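Local structure of pyridoxine 4-oxidase (Mesorhizobium loti, 4HA6) at residues P97-A102 against A328-I333; G108-R111 against D115-L118; R155-A160 against I333-G338; I408-R411 against W417-R420. The protein oxidises the 4-hydroxymethyl group of pyridoxine to the aldehyde pyridoxal, using bound FAD and molecular oxygen, as a member of the GMC oxidoreductase family. All blocks are in the same frame, centred on the assembly; numbering follows the deposited sequence. Where two conformers were deposited one is given.

Contact 1. Residues P97-A102 against A328-I333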
loop_
_atom_site.group_PDB
_atom_site.type_symbol
_atom_site.label_atom_id
_atom_site.label_comp_id
_atom_site.label_asym_id
_atom_site.label_seq_id
_atom_site.Cartn_x
_atom_site.Cartn_y
_atom_site.Cartn_z
ATOM N N PRO A 97 -7.422 4.896 14.232
ATOM C CA PRO A 97 -7.225 6.303 14.621
ATOM C C PRO A 97 -5.847 6.605 15.217
ATOM O O PRO A 97 -5.269 7.661 14.922
ATOM C CB PRO A 97 -8.294 6.514 15.695
ATOM C CG PRO A 97 -9.441 5.635 15.223
ATOM C CD PRO A 97 -8.751 4.390 14.639
ATOM N N SER A 98 -5.331 5.697 16.044
ATOM C CA SER A 98 -4.012 5.882 16.642
ATOM C C SER A 98 -2.891 5.918 15.591
ATOM O O SER A 98 -1.857 6.565 15.814
ATOM C CB SER A 98 -3.737 4.800 17.680
ATOM O OG SER A 98 -4.640 4.894 18.772
ATOM N N ASP A 99 -3.091 5.230 14.460
ATOM C CA ASP A 99 -2.109 5.259 13.364
ATOM C C ASP A 99 -1.903 6.698 12.924
ATOM O O ASP A 99 -0.789 7.127 12.626
ATOM C CB ASP A 99 -2.593 4.485 12.129
ATOM C CG ASP A 99 -2.820 3.009 12.384
ATOM O OD1 ASP A 99 -2.351 2.485 13.418
ATOM O OD2 ASP A 99 -3.452 2.353 11.511
ATOM N N PHE A 100 -3.004 7.435 12.860
ATOM C CA PHE A 100 -2.984 8.793 12.339
ATOM C C PHE A 100 -2.580 9.806 13.406
ATOM O O PHE A 100 -2.069 10.878 13.078
ATOM C CB PHE A 100 -4.328 9.132 11.692
ATOM C CG PHE A 100 -4.649 8.267 10.514
ATOM C CD1 PHE A 100 -4.029 8.488 9.288
ATOM C CD2 PHE A 100 -5.550 7.213 10.633
ATOM C CE1 PHE A 100 -4.315 7.681 8.192
ATOM C CE2 PHE A 100 -5.846 6.401 9.537
ATOM C CZ PHE A 100 -5.226 6.626 8.324
ATOM N N GLN A 101 -2.774 9.455 14.679
ATOM C CA GLN A 101 -2.254 10.280 15.758
ATOM C C GLN A 101 -0.749 10.444 15.601
ATOM O O GLN A 101 -0.205 11.524 15.847
ATOM C CB GLN A 101 -2.574 9.675 17.133
ATOM C CG GLN A 101 -2.047 10.522 18.303
ATOM C CD GLN A 101 -2.613 11.942 18.303
ATOM O OE1 GLN A 101 -3.830 12.136 18.255
ATOM N NE2 GLN A 101 -1.729 12.940 18.345
ATOM N N ALA A 102 -0.079 9.371 15.188
ATOM C CA ALA A 102 1.356 9.418 14.941
ATOM C C ALA A 102 1.703 10.350 13.776
ATOM O O ALA A 102 2.772 10.969 13.778
ATOM C CB ALA A 102 1.911 8.016 14.704
ATOM N N ALA A 328 -8.852 -4.415 23.449
ATOM C CA ALA A 328 -9.236 -3.504 22.377
ATOM C C ALA A 328 -8.089 -2.551 22.049
ATOM O O ALA A 328 -6.997 -2.641 22.637
ATOM C CB ALA A 328 -10.480 -2.721 22.787
ATOM N N GLY A 329 -8.333 -1.634 21.115
ATOM C CA GLY A 329 -7.385 -0.558 20.858
ATOM C C GLY A 329 -6.646 -0.688 19.542
ATOM O O GLY A 329 -7.176 -1.259 18.579
ATOM N N GLN A 330 -5.421 -0.167 19.496
ATOM C CA GLN A 330 -4.631 -0.194 18.268
ATOM C C GLN A 330 -4.072 -1.584 18.000
ATOM O O GLN A 330 -3.513 -2.210 18.904
ATOM C CB GLN A 330 -3.480 0.793 18.344
ATOM C CG GLN A 330 -2.753 0.934 17.022
ATOM C CD GLN A 330 -1.587 1.863 17.127
ATOM O OE1 GLN A 330 -0.943 1.910 18.171
ATOM N NE2 GLN A 330 -1.298 2.622 16.051
ATOM N N PRO A 331 -4.243 -2.087 16.764
ATOM C CA PRO A 331 -3.733 -3.440 16.485
ATOM C C PRO A 331 -2.228 -3.526 16.691
ATOM O O PRO A 331 -1.535 -2.515 16.534
ATOM C CB PRO A 331 -4.049 -3.642 14.997
ATOM C CG PRO A 331 -5.217 -2.718 14.704
ATOM C CD PRO A 331 -5.046 -1.536 15.651
ATOM N N GLU A 332 -1.738 -4.717 17.035
ATOM C CA GLU A 332 -0.298 -4.973 17.078
ATOM C C GLU A 332 0.083 -6.115 16.134
ATOM O O GLU A 332 1.186 -6.141 15.588
ATOM C CB GLU A 332 0.158 -5.318 18.501
ATOM C CG GLU A 332 -0.161 -4.259 19.525
ATOM C CD GLU A 332 0.342 -4.638 20.900
ATOM O OE1 GLU A 332 -0.073 -5.707 21.418
ATOM O OE2 GLU A 332 1.159 -3.868 21.451
ATOM N N ILE A 333 -0.827 -7.070 15.955
ATOM C CA ILE A 333 -0.593 -8.168 15.018
ATOM C C ILE A 333 -1.850 -8.401 14.188
ATOM O O ILE A 333 -2.897 -7.788 14.435
ATOM C CB ILE A 333 -0.186 -9.494 15.734
ATOM C CG1 ILE A 333 -1.278 -9.930 16.719
ATOM C CG2 ILE A 333 1.159 -9.374 16.443
ATOM C CD1 ILE A 333 -0.906 -11.143 17.577
#

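Contact 2. Residues G108-R111 against D115-L118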
loop_
_atom_site.group_PDB
_atom_site.type_symbol
_atom_site.label_atom_id
_atom_site.label_comp_id
_atom_site.label_asym_id
_atom_site.label_seq_id
_atom_site.Cartn_x
_atom_site.Cartn_y
_atom_site.Cartn_z
ATOM N N GLY A 108 2.906 17.794 12.962
ATOM C CA GLY A 108 2.555 18.992 13.701
ATOM C C GLY A 108 1.267 19.613 13.194
ATOM O O GLY A 108 0.975 20.782 13.477
ATOM N N ASP A 109 0.486 18.835 12.443
ATOM C CA ASP A 109 -0.742 19.350 11.863
ATOM C C ASP A 109 -1.946 18.414 12.084
ATOM O O ASP A 109 -1.912 17.237 11.700
ATOM C CB ASP A 109 -0.533 19.633 10.374
ATOM C CG ASP A 109 -1.573 20.585 9.811
ATOM O OD1 ASP A 109 -2.746 20.496 10.231
ATOM O OD2 ASP A 109 -1.236 21.410 8.937
ATOM N N ARG A 110 -3.017 18.977 12.658
ATOM C CA ARG A 110 -4.252 18.268 13.018
ATOM C C ARG A 110 -4.974 17.647 11.827
ATOM O O ARG A 110 -5.807 16.745 11.983
ATOM C CB ARG A 110 -5.238 19.250 13.662
ATOM C CG ARG A 110 -4.946 19.672 15.088
ATOM C CD ARG A 110 -6.066 20.600 15.601
ATOM N NE ARG A 110 -6.128 21.884 14.892
ATOM C CZ ARG A 110 -7.021 22.190 13.952
ATOM N NH1 ARG A 110 -7.944 21.309 13.586
ATOM N NH2 ARG A 110 -6.992 23.382 13.374
ATOM N N ARG A 111 -4.700 18.171 10.634
ATOM C CA ARG A 111 -5.394 17.731 9.423
ATOM C C ARG A 111 -5.169 16.260 9.118
ATOM O O ARG A 111 -5.947 15.643 8.381
ATOM C CB ARG A 111 -4.962 18.571 8.225
ATOM C CG ARG A 111 -3.463 18.626 8.033
ATOM C CD ARG A 111 -3.111 19.724 7.044
ATOM N NE ARG A 111 -3.817 19.426 5.817
ATOM C CZ ARG A 111 -3.364 19.683 4.604
ATOM N NH1 ARG A 111 -2.191 20.279 4.430
ATOM N NH2 ARG A 111 -4.098 19.321 3.569
ATOM N N ASP A 115 -9.988 12.463 13.172
ATOM C CA ASP A 115 -11.161 13.342 13.200
ATOM C C ASP A 115 -11.257 14.199 11.944
ATOM O O ASP A 115 -12.338 14.353 11.380
ATOM C CB ASP A 115 -11.130 14.259 14.424
ATOM C CG ASP A 115 -11.436 13.525 15.714
ATOM O OD1 ASP A 115 -12.079 12.451 15.665
ATOM O OD2 ASP A 115 -11.032 14.033 16.781
ATOM N N GLU A 116 -10.128 14.756 11.506
ATOM C CA GLU A 116 -10.127 15.610 10.315
ATOM C C GLU A 116 -10.133 14.763 9.051
ATOM O O GLU A 116 -10.657 15.179 8.020
ATOM C CB GLU A 116 -8.932 16.564 10.321
ATOM C CG GLU A 116 -8.875 17.492 11.544
ATOM C CD GLU A 116 -9.657 18.789 11.375
ATOM O OE1 GLU A 116 -10.634 18.812 10.593
ATOM O OE2 GLU A 116 -9.284 19.787 12.037
ATOM N N LEU A 117 -9.555 13.569 9.128
ATOM C CA LEU A 117 -9.555 12.663 7.973
ATOM C C LEU A 117 -10.943 12.075 7.735
ATOM O O LEU A 117 -11.286 11.715 6.612
ATOM C CB LEU A 117 -8.533 11.540 8.169
ATOM C CG LEU A 117 -7.093 12.002 7.928
ATOM C CD1 LEU A 117 -6.115 10.881 8.179
ATOM C CD2 LEU A 117 -6.925 12.543 6.520
ATOM N N LEU A 118 -11.747 11.996 8.793
ATOM C CA LEU A 118 -13.086 11.393 8.707
ATOM C C LEU A 118 -13.927 11.934 7.525
ATOM O O LEU A 118 -14.397 11.145 6.695
ATOM C CB LEU A 118 -13.809 11.498 10.058
ATOM C CG LEU A 118 -14.546 10.292 10.638
ATOM C CD1 LEU A 118 -13.932 8.967 10.235
ATOM C CD2 LEU A 118 -14.554 10.415 12.153
HETATM O O HOH W 1 -7.695 15.451 13.471
#

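Contact 3. Residues R155-A160 against I333-G338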
loop_
_atom_site.group_PDB
_atom_site.type_symbol
_atom_site.label_atom_id
_atom_site.label_comp_id
_atom_site.label_asym_id
_atom_site.label_seq_id
_atom_site.Cartn_x
_atom_site.Cartn_y
_atom_site.Cartn_z
ATOM N N ARG A 155 -15.749 -18.049 6.993
ATOM C CA ARG A 155 -16.740 -17.921 8.053
ATOM C C ARG A 155 -16.333 -18.742 9.269
ATOM O O ARG A 155 -16.597 -18.362 10.414
ATOM C CB ARG A 155 -18.137 -18.322 7.566
ATOM C CG ARG A 155 -18.755 -17.326 6.601
ATOM C CD ARG A 155 -20.184 -17.708 6.250
ATOM N NE ARG A 155 -20.302 -18.174 4.869
ATOM C CZ ARG A 155 -20.457 -19.450 4.523
ATOM N NH1 ARG A 155 -20.516 -20.392 5.462
ATOM N NH2 ARG A 155 -20.559 -19.782 3.240
ATOM N N ALA A 156 -15.699 -19.879 9.015
ATOM C CA ALA A 156 -15.263 -20.760 10.082
ATOM C C ALA A 156 -14.114 -20.085 10.838
ATOM O O ALA A 156 -14.009 -20.181 12.074
ATOM C CB ALA A 156 -14.829 -22.086 9.506
ATOM N N PHE A 157 -13.254 -19.402 10.086
ATOM C CA PHE A 157 -12.131 -18.685 10.664
ATOM C C PHE A 157 -12.680 -17.571 11.550
ATOM O O PHE A 157 -12.233 -17.378 12.689
ATOM C CB PHE A 157 -11.282 -18.115 9.538
ATOM C CG PHE A 157 -10.215 -17.159 9.987
ATOM C CD1 PHE A 157 -9.030 -17.629 10.546
ATOM C CD2 PHE A 157 -10.375 -15.787 9.803
ATOM C CE1 PHE A 157 -8.025 -16.747 10.940
ATOM C CE2 PHE A 157 -9.377 -14.891 10.196
ATOM C CZ PHE A 157 -8.203 -15.372 10.765
ATOM N N ILE A 158 -13.674 -16.865 11.025
ATOM C CA ILE A 158 -14.283 -15.745 11.738
ATOM C C ILE A 158 -14.886 -16.231 13.055
ATOM O O ILE A 158 -14.696 -15.600 14.096
ATOM C CB ILE A 158 -15.304 -15.006 10.831
ATOM C CG1 ILE A 158 -14.554 -14.104 9.844
ATOM C CG2 ILE A 158 -16.285 -14.147 11.639
ATOM C CD1 ILE A 158 -15.422 -13.500 8.774
ATOM N N GLU A 159 -15.574 -17.372 13.010
ATOM C CA GLU A 159 -16.122 -18.002 14.215
ATOM C C GLU A 159 -15.042 -18.388 15.228
ATOM O O GLU A 159 -15.231 -18.246 16.435
ATOM C CB GLU A 159 -16.922 -19.251 13.840
ATOM C CG GLU A 159 -18.280 -18.946 13.235
ATOM C CD GLU A 159 -19.183 -18.217 14.212
ATOM O OE1 GLU A 159 -19.063 -18.459 15.437
ATOM O OE2 GLU A 159 -20.005 -17.401 13.754
ATOM N N ALA A 160 -13.918 -18.900 14.735
ATOM C CA ALA A 160 -12.817 -19.278 15.613
ATOM C C ALA A 160 -12.305 -18.056 16.363
ATOM O O ALA A 160 -12.151 -18.086 17.584
ATOM C CB ALA A 160 -11.696 -19.933 14.808
ATOM N N ILE A 333 -0.827 -7.070 15.955
ATOM C CA ILE A 333 -0.593 -8.168 15.018
ATOM C C ILE A 333 -1.850 -8.401 14.188
ATOM O O ILE A 333 -2.897 -7.788 14.435
ATOM C CB ILE A 333 -0.186 -9.494 15.734
ATOM C CG1 ILE A 333 -1.278 -9.930 16.719
ATOM C CG2 ILE A 333 1.159 -9.374 16.443
ATOM C CD1 ILE A 333 -0.906 -11.143 17.577
ATOM N N VAL A 334 -1.742 -9.294 13.210
ATOM C CA VAL A 334 -2.862 -9.643 12.341
ATOM C C VAL A 334 -2.724 -11.108 11.943
ATOM O O VAL A 334 -1.609 -11.605 11.756
ATOM C CB VAL A 334 -2.895 -8.754 11.068
ATOM C CG1 VAL A 334 -1.576 -8.830 10.327
ATOM C CG2 VAL A 334 -4.065 -9.152 10.147
ATOM N N VAL A 335 -3.849 -11.815 11.874
ATOM C CA VAL A 335 -3.869 -13.172 11.342
ATOM C C VAL A 335 -4.959 -13.193 10.291
ATOM O O VAL A 335 -6.099 -12.843 10.583
ATOM C CB VAL A 335 -4.187 -14.237 12.419
ATOM C CG1 VAL A 335 -4.378 -15.601 11.770
ATOM C CG2 VAL A 335 -3.083 -14.297 13.464
ATOM N N GLY A 336 -4.614 -13.578 9.070
ATOM C CA GLY A 336 -5.567 -13.531 7.972
ATOM C C GLY A 336 -5.874 -14.914 7.434
ATOM O O GLY A 336 -5.025 -15.814 7.479
ATOM N N CYS A 337 -7.090 -15.098 6.935
ATOM C CA CYS A 337 -7.474 -16.396 6.403
ATOM C C CYS A 337 -7.253 -16.454 4.893
ATOM O O CYS A 337 -8.011 -15.850 4.136
ATOM C CB CYS A 337 -8.940 -16.685 6.727
ATOM S SG CYS A 337 -9.496 -18.275 6.085
ATOM N N GLY A 338 -6.209 -17.160 4.457
ATOM C CA GLY A 338 -5.943 -17.329 3.034
ATOM C C GLY A 338 -6.618 -18.581 2.493
ATOM O O GLY A 338 -6.162 -19.698 2.754
#

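Contact 4. Residues I408-R411 against W417-R420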
loop_
_atom_site.group_PDB
_atom_site.type_symbol
_atom_site.label_atom_id
_atom_site.label_comp_id
_atom_site.label_asym_id
_atom_site.label_seq_id
_atom_site.Cartn_x
_atom_site.Cartn_y
_atom_site.Cartn_z
ATOM N N ILE A 408 -5.752 -19.778 16.775
ATOM C CA ILE A 408 -6.953 -19.698 15.946
ATOM C C ILE A 408 -7.061 -20.923 15.040
ATOM O O ILE A 408 -8.117 -21.554 14.979
ATOM C CB ILE A 408 -7.004 -18.426 15.089
ATOM C CG1 ILE A 408 -7.105 -17.184 15.984
ATOM C CG2 ILE A 408 -8.193 -18.496 14.124
ATOM C CD1 ILE A 408 -6.848 -15.875 15.260
ATOM N N GLY A 409 -5.970 -21.260 14.352
ATOM C CA GLY A 409 -5.954 -22.399 13.445
ATOM C C GLY A 409 -6.431 -23.730 14.018
ATOM O O GLY A 409 -7.014 -24.549 13.295
ATOM N N HIS A 410 -6.196 -23.947 15.309
ATOM C CA HIS A 410 -6.519 -25.229 15.933
ATOM C C HIS A 410 -7.833 -25.218 16.699
ATOM O O HIS A 410 -8.141 -26.172 17.418
ATOM C CB HIS A 410 -5.384 -25.679 16.851
ATOM C CG HIS A 410 -4.145 -26.077 16.114
ATOM N ND1 HIS A 410 -3.310 -25.156 15.515
ATOM C CD2 HIS A 410 -3.606 -27.294 15.858
ATOM C CE1 HIS A 410 -2.300 -25.788 14.942
ATOM N NE2 HIS A 410 -2.453 -27.088 15.139
ATOM N N ARG A 411 -8.603 -24.142 16.557
ATOM C CA ARG A 411 -9.902 -24.069 17.224
ATOM C C ARG A 411 -10.873 -25.099 16.650
ATOM O O ARG A 411 -10.848 -25.387 15.444
ATOM C CB ARG A 411 -10.514 -22.674 17.077
ATOM C CG ARG A 411 -9.770 -21.584 17.826
ATOM C CD ARG A 411 -9.903 -21.756 19.348
ATOM N NE ARG A 411 -11.295 -21.648 19.784
ATOM C CZ ARG A 411 -11.686 -21.618 21.061
ATOM N NH1 ARG A 411 -10.790 -21.681 22.047
ATOM N NH2 ARG A 411 -12.979 -21.520 21.357
ATOM N N TRP A 417 -12.709 -28.165 8.676
ATOM C CA TRP A 417 -11.833 -27.940 7.522
ATOM C C TRP A 417 -10.441 -28.519 7.708
ATOM O O TRP A 417 -9.797 -28.926 6.733
ATOM C CB TRP A 417 -11.726 -26.442 7.211
ATOM C CG TRP A 417 -12.966 -25.913 6.615
ATOM C CD1 TRP A 417 -14.009 -25.311 7.268
ATOM C CD2 TRP A 417 -13.327 -25.961 5.236
ATOM N NE1 TRP A 417 -14.999 -24.983 6.366
ATOM C CE2 TRP A 417 -14.599 -25.373 5.111
ATOM C CE3 TRP A 417 -12.696 -26.449 4.091
ATOM C CZ2 TRP A 417 -15.249 -25.256 3.884
ATOM C CZ3 TRP A 417 -13.335 -26.330 2.879
ATOM C CH2 TRP A 417 -14.596 -25.737 2.780
ATOM N N ARG A 418 -9.987 -28.549 8.962
ATOM C CA ARG A 418 -8.600 -28.853 9.289
ATOM C C ARG A 418 -8.359 -30.354 9.344
ATOM O O ARG A 418 -9.037 -31.067 10.080
ATOM C CB ARG A 418 -8.241 -28.209 10.649
ATOM C CG ARG A 418 -6.793 -28.411 11.090
ATOM C CD ARG A 418 -6.552 -27.925 12.538
ATOM N NE ARG A 418 -7.331 -28.706 13.506
ATOM C CZ ARG A 418 -8.397 -28.247 14.157
ATOM N NH1 ARG A 418 -8.808 -26.999 13.969
ATOM N NH2 ARG A 418 -9.049 -29.028 15.006
ATOM N N GLU A 419 -7.398 -30.846 8.571
ATOM C CA GLU A 419 -6.969 -32.236 8.734
ATOM C C GLU A 419 -5.819 -32.243 9.750
ATOM O O GLU A 419 -5.852 -32.975 10.745
ATOM C CB GLU A 419 -6.571 -32.854 7.381
ATOM C CG GLU A 419 -5.661 -34.077 7.456
ATOM C CD GLU A 419 -6.392 -35.358 7.817
ATOM O OE1 GLU A 419 -7.631 -35.322 8.002
ATOM O OE2 GLU A 419 -5.716 -36.407 7.909
ATOM N N ARG A 420 -4.829 -31.386 9.507
ATOM C CA ARG A 420 -3.720 -31.168 10.435
ATOM C C ARG A 420 -2.866 -29.998 9.951
ATOM O O ARG A 420 -2.953 -29.595 8.781
ATOM C CB ARG A 420 -2.834 -32.409 10.535
ATOM C CG ARG A 420 -2.111 -32.727 9.234
ATOM C CD ARG A 420 -0.959 -33.701 9.456
ATOM N NE ARG A 420 -0.095 -33.797 8.280
ATOM C CZ ARG A 420 -0.398 -34.496 7.189
ATOM N NH1 ARG A 420 -1.547 -35.158 7.123
ATOM N NH2 ARG A 420 0.443 -34.533 6.160
HETATM O O HOH W 2 -10.280 -28.578 17.368
#

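Contact 1. Residues P97-A102 against A328-I333
Gln330 reaches from the loop before strand 333-338 to the first turns of helix 97-107 and meets two side chains there, Asp99 and Ser98. The tight part is one hydrogen bond: Gln330 NE2 donates to Asp99 OD1 over 2.8 Å. Its N-H...O angle is 161°, the acceptor lies almost in the amide plane, and the donor comes in nearly along the C-O axis of OD1. The carboxylate and amide planes are turned 34° apart. Gln330 can span the gap because CG stands anti to its backbone N (chi1 -172°) and the chain stays extended beyond CG. Asp99 itself is buried and held from several directions: OD1 also bonds His364 NE2, while OD2 takes the backbone N-H groups of Ala486 and His96. This network fixes the carboxylate that Gln330 meets. The looser side is at Ser98, partly exposed, where packing replaces bonding: its CB lies 3.7 Å from Gln330 NE2 and 4.0 Å from Gln330 OE1, alongside the amide. With an alanine at Gln330, Asp99 OD1 would probably lose this donor, keeping His364 NE2, and Ser98 CB the amide packed against it, leaving a gap between loop and helix. The contact thus ties a loop between strands 314-320 and 333-338 to the start of helix 97-107, with the Asp99 side chain about 11 Å from the FAD. On the helix, Phe100 packs on helix 114-124; on the loop, Pro331 rests on Tyr319 of strand 314-320.

Contact 2. Residues G108-R111 against D115-L118
Arg110 and Glu116 make the charged part of this contact, though doubtfully: in the conformer given, Arg110 NH1 meets Glu116 OE2 at 2.6 Å as a salt bridge. The carboxylate oxygen sits at the edge of the guanidinium, near its plane, yet the two planes are inclined by 36°, and a single nitrogen-oxygen pair makes the bridge. Glu116 gets there by a bend at chi2 (-87°). Both residues are exposed and Arg110 was modelled in two conformers, so the bridge may not be made all the time, and crystal packing may bias Arg110. Polar bonding comes next. A water donates to Arg110 O at 2.7 Å and accepts from Glu116 N at 3.2 Å, linking the two backbones. Within 108-111, Arg111 N donates to Asp109 OD1 at 3.1 Å. The guanidinium of Arg111 turns elsewhere, to Gln503 of helix 490-506. Van der Waals packing involves the carbonyl oxygens: Glu116 CG touches Arg110 O at 3.2 Å, and the buried Leu117 brings CD2 to 3.7 Å from Arg111 O. The arrangement is a tight connection between consecutive helices: Gly108, with positive phi, follows helix 97-107, an Asx turn at Asp109 shapes the next residues, and a short 3-10 segment leads toward helix 114-124.

Contact 3. Residues R155-A160 against I333-G338
Helix 155-160 and strand 333-338, which meet through Phe157 and Cys337, run nearly antiparallel, their N-to-C directions 154° apart. The axes approach to 9.2 Å, and the nearest CA atoms across the contact are those of Phe157 and Cys337, 6.7 Å apart. This is helix-on-sheet packing: the strand pairs antiparallel with 314-320 and 355-362 in the antiparallel sheet, and the helix lies against one face of it. Gly336, where a CB would point away from the helix, is about 8 Å from the bound pyridoxamine, which places the contact on a strand close to that ligand. From the helix segment, Phe157 alone makes the contact. CG stands anti to the backbone N (chi1 170°), which carries the ring out over the strand. One face receives Cys337 CB in a CH-pi contact, 3.7 Å from the centroid of the Phe157 ring and 20° off the normal. The sulfur is farther out, Cys337 SG lying 4.7 Å from that centroid in an oblique sulfur-aromatic contact. At the ring's edge, Phe157 CZ comes to 3.3 Å from Val335 O and Phe157 CE1 to 3.9 Å from Val335 CG1.

Contact 4. Residues I408-R411 against W417-R420
Arg418 crosses from strand 418-421 to the C-terminal end of helix 392-409, where Gly409, His410 and Arg411 receive it. CB points toward that end, and with chi1 (-178°) and chi2 both near 180° the chain runs extended toward the turn. Farther along, CD passes Gly409 O at 3.5 Å, and the bend at chi3 (64°) swings the guanidinium across the turn. One face of the group is turned to His410, whose CA is 4.0 Å from Arg418 CZ. NH1 grips two carbonyls. It donates to Gly409 O at 3.1 Å, in the carbonyl plane and on a lone pair, though that oxygen is tilted from the guanidinium plane; it also donates to Arg411 O at 3.0 Å, straighter at 160°, with the donor above that carbonyl's plane. NH2 donates to a water at 2.7 Å, which in turn donates to His410 O. A methionine in place of Arg418 would probably leave the carbonyls of Gly409 and Arg411 without this donor and the turn freer to move. The bonding thus ties the chain leaving helix 392-409 to strand 418-421 of the antiparallel sheet, which pairs with 293-302; Arg418 touches Tyr356 of strand 355-362, and Ile408 packs on helix 152-163.

In the fold
Contacts 1 and 2 each draw one segment from consecutive helices, 97-107 and 114-124; their centres are 15 Å apart, and they touch where Phe100 CD1 meets Leu117 CD1 at 3.4 Å. Contact 3 shares Ile333 with contact 1, since the loop ending at Glu332 runs into strand 333-338; their centres are 20 Å apart and their segments alternate along the chain. Contact 4 follows later in sequence but packs directly on contact 3, 11 Å between centres, through Ala160 with Arg411 and Ala156 with Trp417, and both reach the antiparallel sheet. Contacts 2 and 4 are the extremes, with centres 42 Å apart. The series therefore runs from two consecutive helices to a strand near the bound pyridoxamine and on to the end of helix 392-409, farther from the chain's centre.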